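VAPBC49 (Mycobacterium tuberculosis, PDB 5AF3) is possibly the antitoxin component of a type II toxin-antitoxin system, with VapC45 as its cognate toxin, and probably binds DNA. Local coordinates at residues 124-127 with 128-131; 153-156 with 157-160. All coordinates share one frame; numbering follows the deposited sequence.

Contact 1. Residues 124-127 with 128-131; sequences WRFA and ERSG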
ATOM      1  N   TRP A 124     -13.368  28.149  -5.614  1.00 18.47           N
ATOM      2  CA  TRP A 124     -13.502  29.271  -4.692  1.00 23.73           C
ATOM      3  C   TRP A 124     -14.784  30.092  -4.997  1.00 20.70           C
ATOM      4  O   TRP A 124     -15.613  30.319  -4.101  1.00 22.79           O
ATOM      5  CB  TRP A 124     -12.240  30.117  -4.737  1.00 30.38           C
ATOM      6  CG  TRP A 124     -12.399  31.374  -4.022  1.00 35.66           C
ATOM      7  CD1 TRP A 124     -12.671  31.531  -2.697  1.00 38.53           C
ATOM      8  CD2 TRP A 124     -12.327  32.688  -4.585  1.00 37.66           C
ATOM      9  NE1 TRP A 124     -12.760  32.870  -2.390  1.00 38.53           N
ATOM     10  CE2 TRP A 124     -12.560  33.602  -3.533  1.00 38.23           C
ATOM     11  CE3 TRP A 124     -12.091  33.183  -5.882  1.00 39.00           C
ATOM     12  CZ2 TRP A 124     -12.547  34.986  -3.728  1.00 35.56           C
ATOM     13  CZ3 TRP A 124     -12.082  34.557  -6.077  1.00 38.12           C
ATOM     14  CH2 TRP A 124     -12.308  35.442  -4.998  1.00 37.69           C
ATOM     15  N   ARG A 125     -14.928  30.486  -6.261  1.00 26.13           N
ATOM     16  CA  ARG A 125     -16.092  31.233  -6.771  1.00 29.63           C
ATOM     17  C   ARG A 125     -17.425  30.559  -6.420  1.00 28.34           C
ATOM     18  O   ARG A 125     -18.391  31.232  -6.025  1.00 25.88           O
ATOM     19  CB  ARG A 125     -15.992  31.399  -8.295  1.00 33.29           C
ATOM     20  CG  ARG A 125     -14.882  32.311  -8.762  1.00 36.24           C
ATOM     21  CD  ARG A 125     -15.049  32.725 -10.248  1.00 42.47           C
ATOM     22  NE  ARG A 125     -14.022  32.156 -11.148  1.00 42.74           N
ATOM     23  CZ  ARG A 125     -14.258  31.305 -12.151  1.00 47.05           C
ATOM     24  NH1 ARG A 125     -15.501  30.867 -12.419  1.00 42.90           N
ATOM     25  NH2 ARG A 125     -13.232  30.882 -12.894  1.00 49.01           N
ATOM     26  N   PHE A 126     -17.472  29.225  -6.547  1.00 21.65           N
ATOM     27  CA  PHE A 126     -18.646  28.447  -6.193  1.00 20.18           C
ATOM     28  C   PHE A 126     -18.959  28.546  -4.685  1.00 19.76           C
ATOM     29  O   PHE A 126     -20.085  28.785  -4.290  1.00 24.15           O
ATOM     30  CB  PHE A 126     -18.393  26.980  -6.600  1.00 20.00           C
ATOM     31  CG  PHE A 126     -19.536  26.079  -6.381  1.00 19.73           C
ATOM     32  CD1 PHE A 126     -20.741  26.284  -7.054  1.00 22.79           C
ATOM     33  CD2 PHE A 126     -19.417  24.966  -5.533  1.00 17.45           C
ATOM     34  CE1 PHE A 126     -21.794  25.463  -6.864  1.00 20.68           C
ATOM     35  CE2 PHE A 126     -20.474  24.140  -5.343  1.00 18.75           C
ATOM     36  CZ  PHE A 126     -21.674  24.374  -6.017  1.00 20.67           C
ATOM     37  N   ALA A 127     -17.952  28.366  -3.845  1.00 18.67           N
ATOM     38  CA  ALA A 127     -18.176  28.309  -2.400  1.00 19.55           C
ATOM     39  C   ALA A 127     -18.552  29.698  -1.864  1.00 22.60           C
ATOM     40  O   ALA A 127     -19.292  29.789  -0.897  1.00 22.39           O
ATOM     41  CB  ALA A 127     -16.937  27.799  -1.707  1.00 21.90           C
ATOM     42  N   GLU A 128     -18.051  30.749  -2.517  1.00 26.66           N
ATOM     43  CA  GLU A 128     -18.318  32.140  -2.101  1.00 31.74           C
ATOM     44  C   GLU A 128     -19.807  32.384  -2.044  1.00 30.29           C
ATOM     45  O   GLU A 128     -20.338  32.878  -1.043  1.00 32.33           O
ATOM     46  CB  GLU A 128     -17.757  33.100  -3.115  1.00 33.25           C
ATOM     47  CG  GLU A 128     -16.326  33.407  -3.015  1.00 40.39           C
ATOM     48  CD  GLU A 128     -16.025  34.570  -3.911  1.00 46.46           C
ATOM     49  OE1 GLU A 128     -15.773  34.329  -5.118  1.00 47.63           O
ATOM     50  OE2 GLU A 128     -16.111  35.716  -3.417  1.00 48.57           O
ATOM     51  N   ARG A 129     -20.497  32.003  -3.117  1.00 26.27           N
ATOM     52  CA  ARG A 129     -21.932  32.207  -3.217  1.00 28.97           C
ATOM     53  C   ARG A 129     -22.748  31.179  -2.433  1.00 29.21           C
ATOM     54  O   ARG A 129     -23.965  31.315  -2.290  1.00 29.82           O
ATOM     55  CB  ARG A 129     -22.342  32.173  -4.695  1.00 34.92           C
ATOM     56  CG  ARG A 129     -21.944  30.881  -5.396  1.00 35.06           C
ATOM     57  CD  ARG A 129     -21.927  31.019  -6.905  1.00 38.45           C
ATOM     58  NE  ARG A 129     -22.151  29.744  -7.608  1.00 34.32           N
ATOM     59  CZ  ARG A 129     -23.305  29.086  -7.642  1.00 34.18           C
ATOM     60  NH1 ARG A 129     -24.361  29.555  -6.992  1.00 42.11           N
ATOM     61  NH2 ARG A 129     -23.411  27.951  -8.335  1.00 41.33           N
ATOM     62  N   SER A 130     -22.082  30.142  -1.932  1.00 26.35           N
ATOM     63  CA  SER A 130     -22.762  29.027  -1.294  1.00 25.15           C
ATOM     64  C   SER A 130     -23.215  29.315   0.142  1.00 21.71           C
ATOM     65  O   SER A 130     -24.191  28.731   0.596  1.00 24.39           O
ATOM     66  CB  SER A 130     -21.887  27.770  -1.326  1.00 27.44           C
ATOM     67  OG  SER A 130     -22.024  27.119  -2.604  1.00 34.10           O
ATOM     68  N   GLY A 131     -22.520  30.192   0.849  1.00 22.45           N
ATOM     69  CA  GLY A 131     -22.873  30.392   2.265  1.00 21.30           C
ATOM     70  C   GLY A 131     -21.768  29.803   3.117  1.00 22.72           C
ATOM     71  O   GLY A 131     -21.342  28.668   2.887  1.00 17.96           O
TER
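Glu128 lies against Trp124 one helical turn back, its carboxylate stacked on the indole with the two planes only 5° apart. Glu128 CD sits 3.5 Å from Trp124 CZ2, while OE1 rides over the six-membered part of the ring. Lower in the chain, the methylene Glu128 CG makes a CH-pi contact with the five-membered ring, 3.9 Å from its centroid, and the carboxylate lies flat on the indole by van der Waals contact. With CG turned opposite the backbone N, the Trp124 indole leans toward the next turn, where the extended Glu128 lies over it. Beneath them Glu128 N donates to Trp124 O at 2.9 Å, the normal bond of the helix.

Arg129 turns back toward Phe126. Its CG stands between backbone N and carbonyl carbon (chi1 57°), and the extended chain brings NH2 to 3.3 Å from Phe126 CE1, at the edge of the ring. Guanidinium and ring are 76° apart, so this is an edge approach and not a stack. Trp100, from helix 95-105, stacks on Phe126 and also touches Arg129.

Ser130 OG lies 4.3 Å above the centre of one Phe126 face and 3.1 Å from Phe126 O, a possible acceptor, but the single proton can serve Asp136 OD2 instead; the bond to Asp136 ties the helix end to helix 135-143. A small hydroxyl fits between ring, carbonyl and carboxylate. Ser130 N bonds to Ala127 O at 3.0 Å, an i to i-3 bond that tightens the last turn.

Gly131 then leaves the helix with positive phi, where a CB would jam against Ser130 O: a glycine as first non-helical residue, a usual helix C-terminal stop.

Contact 2. Residues 153-156 with 157-160; sequences FKEI and VEHY
Tyr160 and Ile156 meet at the edge of the phenol ring: Ile156 O lies in the ring plane, 3.1 Å from Tyr160 CD2. This buried carbonyl has the ring edge as close neighbour and no hydrogen-bond partner in the model. His159 CD2 stands 3.5 Å above one face of the phenol, toward the rim, and Tyr160 OH lies in the plane of the imidazole at its edge. The Phe153 ring meets Val157 obliquely, CD1 to CG1 at 4.1 Å. Phe153 ends strand 150-153 of a beta-hairpin, Lys154 is the N-cap, and Glu155 to Tyr160 make the first turns of helix 155-161.

Lys154 O is gripped twice. Glu158 N approaches in the carbonyl plane with a nearly straight N-H (172°), whereas Val157 N comes from above that plane, bent to 132°. The next turn is closed by His159 N on Glu155 O at 2.8 Å. Val157 CG1, anti to its backbone N, is directed at Phe153, and a compact branched residue suits this place between the strand end and Phe84 of helix 72-86.

Polar tips find partners across the subunit interface: Asp237 of the second subunit is hydrogen-bonded to both His159 NE2 and Tyr160 OH, its Arg213 O to Lys154 NZ, and its Phe218 N to Glu155 OE1. Lys154 NZ also bonds to Gly142 O of its own chain.

Glu155 and Glu158, both extended, hold their carboxylates 12° from parallel, with OE2 and OE1 4.7 Å apart. A water bridges the like charges, donating to Glu155 OE2 at 3.1 Å and to Glu158 OE1 at 2.6 Å.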
ATOM      1  N   PHE A 153      -4.939  24.906  -4.797  1.00 16.33           N
ATOM      2  CA  PHE A 153      -5.129  23.571  -4.218  1.00 16.96           C
ATOM      3  C   PHE A 153      -4.072  23.288  -3.150  1.00 16.40           C
ATOM      4  O   PHE A 153      -2.918  23.668  -3.300  1.00 17.57           O
ATOM      5  CB  PHE A 153      -5.011  22.485  -5.278  1.00 19.83           C
ATOM      6  CG  PHE A 153      -6.245  22.293  -6.098  1.00 16.85           C
ATOM      7  CD1 PHE A 153      -7.442  21.857  -5.522  1.00 13.30           C
ATOM      8  CD2 PHE A 153      -6.192  22.509  -7.495  1.00 19.06           C
ATOM      9  CE1 PHE A 153      -8.594  21.650  -6.303  1.00 20.70           C
ATOM     10  CE2 PHE A 153      -7.328  22.284  -8.294  1.00 13.71           C
ATOM     11  CZ  PHE A 153      -8.528  21.871  -7.724  1.00 19.30           C
ATOM     12  N   LYS A 154      -4.494  22.661  -2.042  1.00 14.04           N
ATOM     13  CA  LYS A 154      -3.544  22.137  -1.064  1.00 15.13           C
ATOM     14  C   LYS A 154      -2.559  21.205  -1.776  1.00 14.23           C
ATOM     15  O   LYS A 154      -2.942  20.463  -2.694  1.00 15.24           O
ATOM     16  CB  LYS A 154      -4.308  21.315  -0.023  1.00 12.88           C
ATOM     17  CG  LYS A 154      -5.260  22.137   0.846  1.00 13.83           C
ATOM     18  CD  LYS A 154      -5.988  21.229   1.815  1.00 14.69           C
ATOM     19  CE  LYS A 154      -6.949  22.052   2.658  1.00 17.35           C
ATOM     20  NZ  LYS A 154      -7.814  21.149   3.478  1.00 17.46           N
ATOM     21  N   GLU A 155      -1.296  21.243  -1.364  1.00 17.22           N
ATOM     22  CA  GLU A 155      -0.275  20.371  -1.966  1.00 16.00           C
ATOM     23  C   GLU A 155      -0.585  18.903  -1.834  1.00 16.53           C
ATOM     24  O   GLU A 155      -0.225  18.119  -2.711  1.00 18.10           O
ATOM     25  CB  GLU A 155       1.113  20.676  -1.394  1.00 17.11           C
ATOM     26  CG  GLU A 155       1.632  22.016  -1.949  1.00 19.24           C
ATOM     27  CD  GLU A 155       3.123  22.240  -1.721  1.00 24.35           C
ATOM     28  OE1 GLU A 155       3.789  21.376  -1.098  1.00 18.91           O
ATOM     29  OE2 GLU A 155       3.634  23.293  -2.184  1.00 23.63           O
ATOM     30  N   ILE A 156      -1.290  18.522  -0.768  1.00 13.57           N
ATOM     31  CA  ILE A 156      -1.658  17.117  -0.591  1.00 13.97           C
ATOM     32  C   ILE A 156      -2.570  16.641  -1.742  1.00 17.55           C
ATOM     33  O   ILE A 156      -2.535  15.480  -2.127  1.00 18.89           O
ATOM     34  CB  ILE A 156      -2.322  16.836   0.808  1.00 13.98           C
ATOM     35  CG1 ILE A 156      -2.463  15.315   1.053  1.00 13.64           C
ATOM     36  CG2 ILE A 156      -3.730  17.517   0.975  1.00 13.21           C
ATOM     37  CD1 ILE A 156      -3.107  14.967   2.447  1.00 14.87           C
ATOM     38  N   VAL A 157      -3.358  17.561  -2.305  1.00 15.03           N
ATOM     39  CA  VAL A 157      -4.176  17.288  -3.516  1.00 15.83           C
ATOM     40  C   VAL A 157      -3.293  17.405  -4.783  1.00 14.94           C
ATOM     41  O   VAL A 157      -3.330  16.496  -5.652  1.00 14.79           O
ATOM     42  CB  VAL A 157      -5.398  18.263  -3.610  1.00 16.31           C
ATOM     43  CG1 VAL A 157      -6.245  17.970  -4.897  1.00 15.09           C
ATOM     44  CG2 VAL A 157      -6.297  18.103  -2.394  1.00 16.02           C
ATOM     45  N   GLU A 158      -2.552  18.507  -4.899  1.00 16.10           N
ATOM     46  CA  GLU A 158      -1.653  18.729  -6.065  1.00 16.43           C
ATOM     47  C   GLU A 158      -0.744  17.543  -6.334  1.00 18.55           C
ATOM     48  O   GLU A 158      -0.583  17.130  -7.495  1.00 19.04           O
ATOM     49  CB  GLU A 158      -0.764  19.944  -5.867  1.00 23.53           C
ATOM     50  CG  GLU A 158      -1.391  21.229  -6.231  1.00 30.63           C
ATOM     51  CD  GLU A 158      -0.370  22.355  -6.297  1.00 36.88           C
ATOM     52  OE1 GLU A 158       0.739  22.234  -5.708  1.00 33.68           O
ATOM     53  OE2 GLU A 158      -0.701  23.370  -6.929  1.00 39.02           O
ATOM     54  N   HIS A 159      -0.144  16.995  -5.278  1.00 17.42           N
ATOM     55  CA  HIS A 159       0.725  15.786  -5.419  1.00 21.16           C
ATOM     56  C   HIS A 159       0.071  14.686  -6.267  1.00 19.26           C
ATOM     57  O   HIS A 159       0.727  14.078  -7.143  1.00 21.82           O
ATOM     58  CB  HIS A 159       1.136  15.265  -4.027  1.00 21.48           C
ATOM     59  CG  HIS A 159       1.760  13.895  -4.014  1.00 22.66           C
ATOM     60  ND1 HIS A 159       2.936  13.595  -4.673  1.00 25.12           N
ATOM     61  CD2 HIS A 159       1.369  12.749  -3.404  1.00 24.20           C
ATOM     62  CE1 HIS A 159       3.248  12.328  -4.460  1.00 23.94           C
ATOM     63  NE2 HIS A 159       2.317  11.793  -3.690  1.00 23.60           N
ATOM     64  N   TYR A 160      -1.206  14.415  -6.044  1.00 14.13           N
ATOM     65  CA  TYR A 160      -1.872  13.432  -6.886  1.00 15.67           C
ATOM     66  C   TYR A 160      -2.223  13.922  -8.301  1.00 19.00           C
ATOM     67  O   TYR A 160      -2.137  13.150  -9.257  1.00 16.48           O
ATOM     68  CB  TYR A 160      -3.085  12.848  -6.177  1.00 15.17           C
ATOM     69  CG  TYR A 160      -2.592  12.131  -4.940  1.00 18.30           C
ATOM     70  CD1 TYR A 160      -2.078  10.845  -5.037  1.00 19.17           C
ATOM     71  CD2 TYR A 160      -2.553  12.778  -3.699  1.00 21.42           C
ATOM     72  CE1 TYR A 160      -1.537  10.206  -3.911  1.00 19.85           C
ATOM     73  CE2 TYR A 160      -2.017  12.156  -2.566  1.00 21.33           C
ATOM     74  CZ  TYR A 160      -1.516  10.873  -2.681  1.00 21.17           C
ATOM     75  OH  TYR A 160      -0.979  10.221  -1.583  1.00 23.83           O
TER
HETATM   76  O   HOH W   1       2.795  23.793  -5.150  1.00 36.11           O

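Contact 1 and contact 2 follow one another along the chain: the C-terminal end of helix 115-130 comes first, and helix 135-143 and the hairpin 144-147/150-153 lead to the start of helix 155-161. Their centres are about 20 Å apart and their nearest atoms about 8 Å, so they do not touch. The hairpin links them nonetheless, since Tyr151 stacks on Trp124 of contact 1 and Phe153 of the same strand opens contact 2. They differ in setting: the centre of contact 1 lies about 26 Å from the centre of the chain and meets no other chain of the assembly, whereas that of contact 2 lies about 13 Å from it, in a buried contact that joins the second subunit.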